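Local coordinates for protein pyruvate kinase (Cryptosporidium parvum, PDB 4DRS) that probably catalyses the last step of glycolysis, transferring phosphate from phosphoenolpyruvate to ADP to yield pyruvate and ATP, at residues N57-L62 with L89-E94. Sequence-based numbering, arbitrary orientation.
With ACT (acetate ion), chain I.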
ATOM      1  N   ASN A  57      29.933 -41.229  -8.054  1.00 52.75           N
ATOM      2  CA  ASN A  57      29.736 -42.157  -6.951  1.00 53.49           C
ATOM      3  C   ASN A  57      30.902 -42.252  -5.957  1.00 53.69           C
ATOM      4  O   ASN A  57      30.726 -42.736  -4.831  1.00 53.18           O
ATOM      5  CB  ASN A  57      29.426 -43.552  -7.501  1.00 56.13           C
ATOM      6  CG  ASN A  57      29.002 -44.517  -6.419  1.00 58.21           C
ATOM      7  OD1 ASN A  57      28.180 -44.185  -5.573  1.00 60.77           O
ATOM      8  ND2 ASN A  57      29.572 -45.711  -6.429  1.00 59.56           N
ATOM      9  N   ASN A  58      32.087 -41.805  -6.370  1.00 51.90           N
ATOM     10  CA  ASN A  58      33.277 -41.917  -5.531  1.00 51.47           C
ATOM     11  C   ASN A  58      33.472 -40.723  -4.592  1.00 49.96           C
ATOM     12  O   ASN A  58      32.927 -39.641  -4.832  1.00 49.13           O
ATOM     13  CB  ASN A  58      34.530 -42.161  -6.386  1.00 52.91           C
ATOM     14  CG  ASN A  58      34.879 -40.977  -7.269  1.00 54.12           C
ATOM     15  OD1 ASN A  58      34.083 -40.545  -8.106  1.00 54.00           O
ATOM     16  ND2 ASN A  58      36.084 -40.453  -7.094  1.00 56.08           N
ATOM     17  N   VAL A  59      34.252 -40.943  -3.531  1.00 48.44           N
ATOM     18  CA  VAL A  59      34.509 -39.952  -2.481  1.00 47.50           C
ATOM     19  C   VAL A  59      35.003 -38.613  -3.036  1.00 47.89           C
ATOM     20  O   VAL A  59      34.482 -37.555  -2.679  1.00 47.42           O
ATOM     21  CB  VAL A  59      35.520 -40.488  -1.433  1.00 46.60           C
ATOM     22  CG1 VAL A  59      35.879 -39.414  -0.415  1.00 45.44           C
ATOM     23  CG2 VAL A  59      34.963 -41.712  -0.724  1.00 46.41           C
ATOM     24  N   GLU A  60      36.005 -38.672  -3.909  1.00 49.25           N
ATOM     25  CA  GLU A  60      36.589 -37.477  -4.506  1.00 50.44           C
ATOM     26  C   GLU A  60      35.538 -36.612  -5.209  1.00 48.68           C
ATOM     27  O   GLU A  60      35.502 -35.395  -5.009  1.00 47.89           O
ATOM     28  CB  GLU A  60      37.720 -37.853  -5.470  1.00 53.45           C
ATOM     29  CG  GLU A  60      38.604 -36.683  -5.888  1.00 57.85           C
ATOM     30  CD  GLU A  60      39.262 -35.979  -4.710  1.00 60.20           C
ATOM     31  OE1 GLU A  60      39.853 -36.667  -3.844  1.00 60.84           O
ATOM     32  OE2 GLU A  60      39.192 -34.730  -4.652  1.00 61.96           O
ATOM     33  N   SER A  61      34.690 -37.247  -6.018  1.00 46.98           N
ATOM     34  CA  SER A  61      33.614 -36.546  -6.721  1.00 45.95           C
ATOM     35  C   SER A  61      32.583 -35.953  -5.767  1.00 44.33           C
ATOM     36  O   SER A  61      32.080 -34.850  -5.991  1.00 44.22           O
ATOM     37  CB  SER A  61      32.905 -37.475  -7.701  1.00 46.45           C
ATOM     38  OG  SER A  61      33.768 -37.863  -8.747  1.00 48.53           O
ATOM     39  N   LEU A  62      32.265 -36.695  -4.710  1.00 41.93           N
ATOM     40  CA  LEU A  62      31.286 -36.244  -3.731  1.00 41.03           C
ATOM     41  C   LEU A  62      31.781 -35.030  -2.936  1.00 40.09           C
ATOM     42  O   LEU A  62      31.017 -34.104  -2.678  1.00 38.64           O
ATOM     43  CB  LEU A  62      30.862 -37.402  -2.823  1.00 40.91           C
ATOM     44  CG  LEU A  62      29.945 -38.423  -3.513  1.00 41.18           C
ATOM     45  CD1 LEU A  62      29.960 -39.765  -2.798  1.00 40.86           C
ATOM     46  CD2 LEU A  62      28.525 -37.890  -3.633  1.00 40.62           C
ATOM     47  N   LEU A  89      26.213 -44.684  -0.190  1.00 43.55           N
ATOM     48  CA  LEU A  89      25.946 -44.134   1.128  1.00 43.35           C
ATOM     49  C   LEU A  89      27.224 -43.963   1.952  1.00 43.41           C
ATOM     50  O   LEU A  89      27.419 -42.930   2.593  1.00 43.90           O
ATOM     51  CB  LEU A  89      24.943 -45.020   1.873  1.00 43.27           C
ATOM     52  CG  LEU A  89      24.563 -44.638   3.306  1.00 43.10           C
ATOM     53  CD1 LEU A  89      23.933 -43.255   3.371  1.00 41.63           C
ATOM     54  CD2 LEU A  89      23.616 -45.680   3.871  1.00 43.84           C
ATOM     55  N   GLN A  90      28.083 -44.981   1.934  1.00 43.73           N
ATOM     56  CA  GLN A  90      29.360 -44.939   2.645  1.00 43.50           C
ATOM     57  C   GLN A  90      30.248 -43.828   2.102  1.00 41.96           C
ATOM     58  O   GLN A  90      30.896 -43.104   2.862  1.00 41.36           O
ATOM     59  CB  GLN A  90      30.087 -46.271   2.506  1.00 45.80           C
ATOM     60  CG  GLN A  90      29.481 -47.409   3.304  1.00 48.24           C
ATOM     61  CD  GLN A  90      30.282 -48.686   3.162  1.00 50.82           C
ATOM     62  OE1 GLN A  90      30.555 -49.149   2.050  1.00 52.97           O
ATOM     63  NE2 GLN A  90      30.660 -49.268   4.292  1.00 51.68           N
ATOM     64  N   ASN A  91      30.263 -43.708   0.780  1.00 41.04           N
ATOM     65  CA  ASN A  91      31.020 -42.679   0.097  1.00 40.22           C
ATOM     66  C   ASN A  91      30.535 -41.270   0.431  1.00 39.29           C
ATOM     67  O   ASN A  91      31.357 -40.384   0.670  1.00 38.58           O
ATOM     68  CB  ASN A  91      31.007 -42.931  -1.409  1.00 40.71           C
ATOM     69  CG  ASN A  91      31.854 -44.131  -1.805  1.00 41.71           C
ATOM     70  OD1 ASN A  91      32.489 -44.764  -0.959  1.00 41.75           O
ATOM     71  ND2 ASN A  91      31.865 -44.449  -3.095  1.00 41.39           N
ATOM     72  N   ILE A  92      29.214 -41.075   0.463  1.00 38.33           N
ATOM     73  CA  ILE A  92      28.625 -39.786   0.849  1.00 37.75           C
ATOM     74  C   ILE A  92      29.087 -39.390   2.252  1.00 37.85           C
ATOM     75  O   ILE A  92      29.551 -38.268   2.467  1.00 37.09           O
ATOM     76  CB  ILE A  92      27.074 -39.792   0.777  1.00 36.95           C
ATOM     77  CG1 ILE A  92      26.596 -39.955  -0.672  1.00 36.67           C
ATOM     78  CG2 ILE A  92      26.500 -38.506   1.370  1.00 35.72           C
ATOM     79  CD1 ILE A  92      25.149 -40.392  -0.810  1.00 35.74           C
ATOM     80  N   ARG A  93      28.982 -40.330   3.190  1.00 38.93           N
ATOM     81  CA  ARG A  93      29.355 -40.087   4.584  1.00 40.88           C
ATOM     82  C   ARG A  93      30.855 -39.875   4.794  1.00 41.73           C
ATOM     83  O   ARG A  93      31.253 -39.036   5.602  1.00 42.69           O
ATOM     84  CB  ARG A  93      28.798 -41.183   5.498  1.00 40.60           C
ATOM     85  CG  ARG A  93      27.314 -40.972   5.775  1.00 41.32           C
ATOM     86  CD  ARG A  93      26.661 -42.106   6.540  1.00 41.10           C
ATOM     87  NE  ARG A  93      25.254 -41.792   6.769  1.00 41.22           N
ATOM     88  CZ  ARG A  93      24.322 -42.665   7.138  1.00 41.39           C
ATOM     89  NH1 ARG A  93      24.617 -43.945   7.324  1.00 42.84           N
ATOM     90  NH2 ARG A  93      23.080 -42.251   7.319  1.00 41.25           N
ATOM     91  N   GLU A  94      31.674 -40.620   4.055  1.00 42.68           N
ATOM     92  CA  GLU A  94      33.121 -40.429   4.083  1.00 44.09           C
ATOM     93  C   GLU A  94      33.477 -39.047   3.529  1.00 43.49           C
ATOM     94  O   GLU A  94      34.295 -38.328   4.115  1.00 44.45           O
ATOM     95  CB  GLU A  94      33.834 -41.534   3.290  1.00 45.59           C
ATOM     96  CG  GLU A  94      35.355 -41.443   3.327  1.00 48.41           C
ATOM     97  CD  GLU A  94      36.056 -42.613   2.646  1.00 50.56           C
ATOM     98  OE1 GLU A  94      35.426 -43.684   2.462  1.00 51.60           O
ATOM     99  OE2 GLU A  94      37.248 -42.459   2.298  1.00 50.77           O
TER
HETATM  100  C   ACT I 607      26.307 -46.910   7.916  1.00 67.35           C
HETATM  101  O   ACT I 607      26.599 -46.276   6.875  1.00 65.56           O
HETATM  102  OXT ACT I 607      25.175 -46.835   8.449  1.00 67.16           O
HETATM  103  CH3 ACT I 607      27.346 -47.787   8.551  1.00 65.80           C
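N91 reaches from helix 82-97 to the start of helix 59-68, and its ND2 gives a nearly straight hydrogen bond to the backbone O of N57 (2.7 Å, N-H...O 167°). The acceptor lies almost in the amide plane of N91, whereas the donor is tilted 26° out of the carbonyl plane of N57. With CG anti to its own carbonyl carbon (chi1 -71°), the N91 amide is directed at the turn that leads into helix 59-68. Two further bonds brace that turn: N57 OD1 is hydrogen-bonded to T88 OG1, and the OD1 of N58, the N-cap residue, accepts a hydrogen bond from S61 OG (2.8 Å). One turn deeper, L62 lays CD1 against the N91 backbone, 3.6 Å from N91 C, and touches I92 CG1 at 4.0 Å; I92 itself continues inward onto A73, L75 and I106 of the barrel strands. At the outer margin V59 CG2 rests on the E94 carboxylate, 3.7 Å from its CD, the two side chains crossing at about a right angle. On another side of helix 82-97, R93 hydrogen-bonds Y228 O through NH2 and, through NH1, makes a bent hydrogen bond to an acetate, probably from the crystallisation liquor. Here two successive outer helices of the TIM barrel pack side by side, following strands 47-51 and 72-76.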